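Local coordinates for protein thiamine-monophosphate kinase (Stenotrophomonas maltophilia, PDB 6XEP) that probably catalyses the ATP-dependent phosphorylation of thiamine monophosphate to thiamine diphosphate, the active form of vitamin B1, at residues D154-G159 against G305-G310; A68-W73 against R200-T205. All coordinates share one frame; numbering follows the deposited sequence.

Interaction 1 (D154-G159 against G305-G310)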
ATOM      1  N   ASP A 154      18.911  -0.824  16.912  1.00 16.10           N
ATOM      2  CA  ASP A 154      20.331  -1.147  16.971  1.00 19.16           C
ATOM      3  C   ASP A 154      21.085  -0.360  18.037  1.00 20.65           C
ATOM      4  O   ASP A 154      22.322  -0.408  18.075  1.00 21.09           O
ATOM      5  CB  ASP A 154      20.981  -0.937  15.593  1.00 18.07           C
ATOM      6  CG  ASP A 154      20.977   0.520  15.150  1.00 25.71           C
ATOM      7  OD1 ASP A 154      20.188   1.312  15.690  1.00 22.34           O
ATOM      8  OD2 ASP A 154      21.761   0.883  14.249  1.00 22.46           O
ATOM      9  N   ARG A 155      20.388   0.309  18.953  1.00 19.88           N
ATOM     10  CA  ARG A 155      21.071   1.203  19.877  1.00 19.84           C
ATOM     11  C   ARG A 155      20.919   0.793  21.337  1.00 19.02           C
ATOM     12  O   ARG A 155      21.140   1.617  22.229  1.00 19.58           O
ATOM     13  CB  ARG A 155      20.592   2.640  19.660  1.00 30.56           C
ATOM     14  CG  ARG A 155      21.031   3.168  18.296  1.00 29.21           C
ATOM     15  CD  ARG A 155      20.791   4.647  18.117  1.00 45.94           C
ATOM     16  NE  ARG A 155      21.414   5.128  16.885  1.00 39.47           N
ATOM     17  CZ  ARG A 155      21.014   6.203  16.212  1.00 49.52           C
ATOM     18  NH1 ARG A 155      19.971   6.911  16.638  1.00 45.83           N
ATOM     19  NH2 ARG A 155      21.647   6.558  15.099  1.00 47.40           N
ATOM     20  N   ALA A 156      20.585  -0.462  21.611  1.00 16.28           N
ATOM     21  CA  ALA A 156      20.622  -0.927  22.992  1.00 16.09           C
ATOM     22  C   ALA A 156      22.046  -0.807  23.531  1.00 22.23           C
ATOM     23  O   ALA A 156      23.016  -0.989  22.795  1.00 18.44           O
ATOM     24  CB  ALA A 156      20.134  -2.372  23.080  1.00 15.97           C
ATOM     25  N   GLN A 157      22.174  -0.462  24.813  1.00 18.90           N
ATOM     26  CA  GLN A 157      23.462  -0.247  25.452  0.53 20.09           C
ATOM     27  C   GLN A 157      23.669  -1.271  26.556  1.00 18.12           C
ATOM     28  O   GLN A 157      22.719  -1.662  27.235  1.00 18.67           O
ATOM     29  CB  GLN A 157      23.561   1.164  26.049  0.53 22.33           C
ATOM     30  CG  GLN A 157      23.484   2.257  25.003  0.53 19.46           C
ATOM     31  CD  GLN A 157      24.605   2.149  24.002  0.53 19.26           C
ATOM     32  OE1 GLN A 157      25.784   2.140  24.374  0.53 26.42           O
ATOM     33  NE2 GLN A 157      24.253   2.056  22.720  0.53 22.25           N
ATOM     34  N   LEU A 158      24.921  -1.690  26.738  1.00 17.21           N
ATOM     35  CA  LEU A 158      25.248  -2.562  27.855  1.00 18.60           C
ATOM     36  C   LEU A 158      24.773  -1.942  29.161  1.00 21.32           C
ATOM     37  O   LEU A 158      24.930  -0.736  29.385  1.00 18.14           O
ATOM     38  CB  LEU A 158      26.765  -2.814  27.896  1.00 16.08           C
ATOM     39  CG  LEU A 158      27.353  -3.520  26.666  1.00 26.36           C
ATOM     40  CD1 LEU A 158      28.832  -3.825  26.864  1.00 23.19           C
ATOM     41  CD2 LEU A 158      26.602  -4.799  26.337  1.00 24.50           C
ATOM     42  N   GLY A 159      24.183  -2.769  30.024  1.00 16.16           N
ATOM     43  CA  GLY A 159      23.615  -2.291  31.266  1.00 18.80           C
ATOM     44  C   GLY A 159      22.181  -1.788  31.200  1.00 18.54           C
ATOM     45  O   GLY A 159      21.599  -1.503  32.258  1.00 19.76           O
ATOM     46  N   GLY A 305      14.024  -7.524  32.131  1.00 16.95           N
ATOM     47  CA  GLY A 305      15.334  -8.076  31.832  1.00 20.34           C
ATOM     48  C   GLY A 305      16.392  -7.009  31.716  1.00 18.43           C
ATOM     49  O   GLY A 305      16.205  -5.873  32.158  1.00 17.55           O
ATOM     50  N   ARG A 306      17.510  -7.391  31.094  1.00 17.01           N
ATOM     51  CA  ARG A 306      18.682  -6.533  31.040  1.00 15.35           C
ATOM     52  C   ARG A 306      19.483  -6.835  29.779  1.00 14.09           C
ATOM     53  O   ARG A 306      19.415  -7.940  29.225  1.00 16.25           O
ATOM     54  CB  ARG A 306      19.584  -6.725  32.266  1.00 14.67           C
ATOM     55  CG  ARG A 306      20.218  -8.094  32.296  1.00 22.06           C
ATOM     56  CD  ARG A 306      20.765  -8.475  33.660  1.00 23.55           C
ATOM     57  NE  ARG A 306      21.112  -9.899  33.683  1.00 30.73           N
ATOM     58  CZ  ARG A 306      22.278 -10.397  33.279  1.00 32.45           C
ATOM     59  NH1 ARG A 306      23.231  -9.591  32.834  1.00 24.86           N
ATOM     60  NH2 ARG A 306      22.501 -11.704  33.332  1.00 28.56           N
ATOM     61  N   ILE A 307      20.220  -5.820  29.321  1.00 14.07           N
ATOM     62  CA  ILE A 307      21.142  -5.929  28.193  1.00 15.62           C
ATOM     63  C   ILE A 307      22.537  -6.120  28.761  1.00 16.85           C
ATOM     64  O   ILE A 307      22.912  -5.433  29.719  1.00 15.48           O
ATOM     65  CB  ILE A 307      21.070  -4.667  27.308  1.00 12.92           C
ATOM     66  CG1 ILE A 307      19.678  -4.520  26.694  1.00 15.32           C
ATOM     67  CG2 ILE A 307      22.161  -4.708  26.213  1.00 16.87           C
ATOM     68  CD1 ILE A 307      19.347  -5.570  25.657  1.00 18.35           C
ATOM     69  N   ALA A 308      23.309  -7.059  28.190  1.00 17.07           N
ATOM     70  CA  ALA A 308      24.594  -7.431  28.767  1.00 17.12           C
ATOM     71  C   ALA A 308      25.550  -7.871  27.665  1.00 14.92           C
ATOM     72  O   ALA A 308      25.155  -8.086  26.511  1.00 14.44           O
ATOM     73  CB  ALA A 308      24.456  -8.564  29.790  1.00 18.45           C
ATOM     74  N   ASP A 309      26.819  -7.996  28.049  1.00 15.69           N
ATOM     75  CA  ASP A 309      27.842  -8.542  27.165  1.00 16.91           C
ATOM     76  C   ASP A 309      27.434  -9.933  26.690  1.00 18.83           C
ATOM     77  O   ASP A 309      26.830 -10.704  27.436  1.00 16.10           O
ATOM     78  CB  ASP A 309      29.173  -8.618  27.920  1.00 17.03           C
ATOM     79  CG  ASP A 309      30.360  -8.847  27.007  1.00 17.51           C
ATOM     80  OD1 ASP A 309      30.183  -8.755  25.777  1.00 18.43           O
ATOM     81  OD2 ASP A 309      31.461  -9.105  27.555  1.00 18.40           O
ATOM     82  N   GLY A 310      27.798 -10.264  25.445  1.00 17.83           N
ATOM     83  CA  GLY A 310      27.473 -11.564  24.869  1.00 16.12           C
ATOM     84  C   GLY A 310      26.636 -11.445  23.605  1.00 17.58           C
ATOM     85  O   GLY A 310      26.646 -10.399  22.938  1.00 15.94           O
TER

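Interaction 2 (A68-W73 against R200-T205)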
ATOM      1  N   ALA A  68     -16.235  -8.102  10.257  1.00 13.55           N
ATOM      2  CA  ALA A  68     -15.718  -6.970   9.481  1.00 12.68           C
ATOM      3  C   ALA A  68     -15.123  -5.868  10.361  1.00 12.52           C
ATOM      4  O   ALA A  68     -14.048  -5.334  10.061  1.00 12.19           O
ATOM      5  CB  ALA A  68     -16.845  -6.406   8.605  1.00 13.78           C
ATOM      6  N   PHE A  69     -15.827  -5.474  11.431  1.00 13.50           N
ATOM      7  CA  PHE A  69     -15.290  -4.419  12.296  1.00 12.85           C
ATOM      8  C   PHE A  69     -13.903  -4.783  12.813  1.00 14.81           C
ATOM      9  O   PHE A  69     -13.001  -3.944  12.849  1.00 12.66           O
ATOM     10  CB  PHE A  69     -16.250  -4.164  13.465  1.00 14.34           C
ATOM     11  CG  PHE A  69     -15.783  -3.103  14.438  1.00 12.85           C
ATOM     12  CD1 PHE A  69     -14.898  -3.408  15.452  1.00 14.50           C
ATOM     13  CD2 PHE A  69     -16.286  -1.819  14.364  1.00 14.40           C
ATOM     14  CE1 PHE A  69     -14.473  -2.440  16.337  1.00 18.36           C
ATOM     15  CE2 PHE A  69     -15.886  -0.837  15.252  1.00 17.20           C
ATOM     16  CZ  PHE A  69     -14.974  -1.149  16.239  1.00 15.76           C
ATOM     17  N   ASP A  70     -13.720  -6.025  13.240  1.00 12.74           N
ATOM     18  CA  ASP A  70     -12.433  -6.426  13.814  1.00 12.48           C
ATOM     19  C   ASP A  70     -11.344  -6.510  12.757  1.00 14.76           C
ATOM     20  O   ASP A  70     -10.176  -6.213  13.039  1.00 11.71           O
ATOM     21  CB  ASP A  70     -12.626  -7.755  14.537  1.00 15.18           C
ATOM     22  CG  ASP A  70     -13.704  -7.656  15.595  1.00 17.78           C
ATOM     23  OD1 ASP A  70     -13.716  -6.624  16.303  1.00 16.24           O
ATOM     24  OD2 ASP A  70     -14.553  -8.574  15.706  1.00 17.30           O
ATOM     25  N   ILE A  71     -11.706  -6.911  11.537  1.00 13.65           N
ATOM     26  CA  ILE A  71     -10.747  -6.891  10.440  1.00 12.48           C
ATOM     27  C   ILE A  71     -10.308  -5.462  10.154  1.00 14.36           C
ATOM     28  O   ILE A  71      -9.120  -5.193   9.940  1.00 12.49           O
ATOM     29  CB  ILE A  71     -11.349  -7.559   9.189  1.00 13.21           C
ATOM     30  CG1 ILE A  71     -11.641  -9.030   9.467  1.00 14.14           C
ATOM     31  CG2 ILE A  71     -10.381  -7.458   8.029  1.00 16.38           C
ATOM     32  CD1 ILE A  71     -12.425  -9.694   8.338  1.00 16.14           C
ATOM     33  N   GLY A  72     -11.259  -4.523  10.139  1.00 12.45           N
ATOM     34  CA  GLY A  72     -10.904  -3.130   9.912  1.00 12.84           C
ATOM     35  C   GLY A  72      -9.994  -2.574  10.989  1.00 14.47           C
ATOM     36  O   GLY A  72      -8.990  -1.911  10.694  1.00 15.96           O
ATOM     37  N   TRP A  73     -10.311  -2.855  12.248  1.00 11.90           N
ATOM     38  CA  TRP A  73      -9.461  -2.417  13.353  1.00 12.89           C
ATOM     39  C   TRP A  73      -8.059  -3.019  13.241  1.00 12.92           C
ATOM     40  O   TRP A  73      -7.049  -2.301  13.249  1.00 11.29           O
ATOM     41  CB  TRP A  73     -10.114  -2.814  14.680  1.00 12.29           C
ATOM     42  CG  TRP A  73      -9.352  -2.401  15.931  1.00 11.68           C
ATOM     43  CD1 TRP A  73      -8.176  -2.933  16.403  1.00 13.18           C
ATOM     44  CD2 TRP A  73      -9.735  -1.386  16.868  1.00 13.91           C
ATOM     45  NE1 TRP A  73      -7.813  -2.304  17.581  1.00 14.33           N
ATOM     46  CE2 TRP A  73      -8.747  -1.352  17.883  1.00 13.67           C
ATOM     47  CE3 TRP A  73     -10.817  -0.503  16.948  1.00 15.89           C
ATOM     48  CZ2 TRP A  73      -8.809  -0.468  18.951  1.00 17.43           C
ATOM     49  CZ3 TRP A  73     -10.873   0.382  18.022  1.00 20.04           C
ATOM     50  CH2 TRP A  73      -9.869   0.394  18.997  1.00 18.34           C
ATOM     51  N   ARG A 200      -8.105  -9.127  22.712  1.00 13.51           N
ATOM     52  CA  ARG A 200      -6.671  -8.940  22.484  1.00 14.92           C
ATOM     53  C   ARG A 200      -6.229  -9.553  21.162  1.00 13.30           C
ATOM     54  O   ARG A 200      -5.331  -9.014  20.502  1.00 13.97           O
ATOM     55  CB  ARG A 200      -5.872  -9.528  23.644  1.00 13.83           C
ATOM     56  CG  ARG A 200      -6.045  -8.751  24.946  1.00 11.84           C
ATOM     57  CD  ARG A 200      -5.261  -7.450  24.922  1.00 15.79           C
ATOM     58  NE  ARG A 200      -3.825  -7.667  25.156  1.00 15.40           N
ATOM     59  CZ  ARG A 200      -2.880  -6.811  24.792  1.00 19.03           C
ATOM     60  NH1 ARG A 200      -3.214  -5.681  24.167  1.00 16.40           N
ATOM     61  NH2 ARG A 200      -1.600  -7.081  25.055  1.00 18.51           N
ATOM     62  N   LEU A 201      -6.842 -10.669  20.754  1.00 14.43           N
ATOM     63  CA  LEU A 201      -6.555 -11.222  19.436  1.00 13.13           C
ATOM     64  C   LEU A 201      -7.202 -10.375  18.346  1.00 11.40           C
ATOM     65  O   LEU A 201      -6.569 -10.069  17.327  1.00 13.65           O
ATOM     66  CB  LEU A 201      -7.055 -12.671  19.347  1.00 12.46           C
ATOM     67  CG  LEU A 201      -6.899 -13.332  17.966  1.00 13.73           C
ATOM     68  CD1 LEU A 201      -5.445 -13.349  17.507  1.00 17.05           C
ATOM     69  CD2 LEU A 201      -7.483 -14.739  17.946  1.00 18.67           C
ATOM     70  N   LEU A 202      -8.479 -10.012  18.535  1.00 13.06           N
ATOM     71  CA  LEU A 202      -9.231  -9.358  17.464  1.00 13.16           C
ATOM     72  C   LEU A 202      -8.898  -7.878  17.350  1.00 12.85           C
ATOM     73  O   LEU A 202      -8.849  -7.338  16.238  1.00 14.01           O
ATOM     74  CB  LEU A 202     -10.737  -9.520  17.698  1.00 12.87           C
ATOM     75  CG  LEU A 202     -11.245 -10.958  17.693  1.00 15.73           C
ATOM     76  CD1 LEU A 202     -12.748 -10.911  17.926  1.00 17.91           C
ATOM     77  CD2 LEU A 202     -10.912 -11.636  16.373  1.00 22.02           C
ATOM     78  N   ARG A 203      -8.679  -7.200  18.473  1.00 11.76           N
ATOM     79  CA  ARG A 203      -8.518  -5.747  18.479  1.00 12.44           C
ATOM     80  C   ARG A 203      -7.309  -5.364  19.320  1.00 13.42           C
ATOM     81  O   ARG A 203      -7.462  -4.748  20.387  1.00 16.93           O
ATOM     82  CB  ARG A 203      -9.764  -5.055  19.030  1.00 14.48           C
ATOM     83  CG  ARG A 203     -11.005  -5.158  18.183  1.00 15.72           C
ATOM     84  CD  ARG A 203     -12.142  -4.328  18.843  1.00 19.11           C
ATOM     85  NE  ARG A 203     -13.409  -4.916  18.457  1.00 24.50           N
ATOM     86  CZ  ARG A 203     -14.508  -4.874  19.180  1.00 25.09           C
ATOM     87  NH1 ARG A 203     -14.522  -4.242  20.348  1.00 29.79           N
ATOM     88  NH2 ARG A 203     -15.606  -5.452  18.716  1.00 29.30           N
ATOM     89  N   PRO A 204      -6.105  -5.687  18.866  1.00 14.34           N
ATOM     90  CA  PRO A 204      -4.905  -5.276  19.616  1.00 15.16           C
ATOM     91  C   PRO A 204      -4.819  -3.755  19.680  1.00 16.22           C
ATOM     92  O   PRO A 204      -5.307  -3.054  18.794  1.00 15.98           O
ATOM     93  CB  PRO A 204      -3.756  -5.877  18.795  1.00 16.36           C
ATOM     94  CG  PRO A 204      -4.286  -5.944  17.393  1.00 15.04           C
ATOM     95  CD  PRO A 204      -5.755  -6.330  17.586  1.00 13.38           C
ATOM     96  N   THR A 205      -4.166  -3.239  20.737  1.00 15.30           N
ATOM     97  CA  THR A 205      -4.068  -1.790  20.918  1.00 14.65           C
ATOM     98  C   THR A 205      -2.671  -1.296  20.538  1.00 13.12           C
ATOM     99  O   THR A 205      -1.707  -1.567  21.284  1.00 15.11           O
ATOM    100  CB  THR A 205      -4.388  -1.411  22.365  1.00 16.39           C
ATOM    101  OG1 THR A 205      -5.683  -1.930  22.717  1.00 16.15           O
ATOM    102  CG2 THR A 205      -4.417   0.111  22.514  1.00 16.59           C
TER
HETATM  103  O   HOH W   1      -9.234  -8.900  13.967  1.00 11.37           O

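Interaction 1 (D154-G159 against G305-G310)
In the mixed sheet of the PurM-like C-terminal domain, a linker running up to one inner strand is fastened to the end of its neighbour: strand 301-308 pairs antiparallel with strand 161-165, and residues 154-159 lead into the latter. One hydrogen bond joins the two segments, from G159 N to I307 O at 3.0 Å, with an N-H...O angle of 146°. I307 carries most of the contact, and its two branches part here. CG2 lies against the linker backbone, with I307 CG2 3.3 Å from the carbonyl oxygen Q157 O, whereas I307 CD1, at the end of the other branch, reaches the methyl A156 CB at 4.2 Å. T281 of strand 277-282 touches both A156 and I307. Within 154-159 the Q157 side chain folds back, its NE2 donating to R155 O, while the A156 amide is held by S239 OG. L158 adds one methyl, CD2, which sits 4.4 Å from I307 CG2 and rests on the peptide between A308 and D309; L158 CD2 is 3.5 Å from A308 C and 3.6 Å from D309 N.

Interaction 2 (A68-W73 against R200-T205)
R203, the first residue to leave helical geometry after helix 192-202, shows how one long side chain can serve two aromatic rings and a carboxylate on a facing helix. R203 CB sits over the face of the W73 five-membered ring, 3.8 Å from its centroid, a CH-pi contact. CG touches both W73 CG and D70 OD1, and CD passes to the edge of the F69 ring. From CG to NE the chain is extended, which carries the guanidinium past the indole to D70. There R203 NE donates to D70 OD1 at 2.8 Å, nearly straight at 163° and with the oxygen in the guanidinium plane. R203 NH2 adds a weak bond to D70 OD1 at 3.3 Å, so one carboxylate oxygen takes both arms of the salt bridge. F69 CE1 lies over a face of the guanidinium, 3.4 Å from R203 NE, with the ring edge turned to the group and the planes 73° apart. The other carboxylate oxygen, D70 OD2, meets the methyl L202 CD1 at 3.7 Å. W73 has its CG anti to the backbone N (chi1 -179°), which carries the indole toward P204, and W73 NE1 donates to P204 O at 2.9 Å, the acceptor in the ring plane. A water bridges L202 O and, more weakly, D70 O. The contact thus sets the start of helix 68-85 against the end of helix 192-202; helix 104-120 touches F69 and W73, helix 170-179 packs on L201, and R200 forms a salt bridge with E277 of strand 277-282.

The pair offers one contact within a domain and one between domains: interaction 1 stays inside the C-terminal domain, whereas interaction 2 ties that domain to the N-terminal one. They lie on opposite sides of the chain's centre, with their own centres about 34 Å apart and nearest atoms about 17 Å apart, and their segments alternate along the sequence. Interaction 2 has the stronger relation to the active site: the P204 side chain is about 6 Å from that of D274, predicted to bind the substrate, and about 9 Å from that of S225, predicted to bind ATP. In interaction 1 the A156 side chain is about 8 Å from that of R153, also predicted to bind ATP, but this nearness is largely one of sequence.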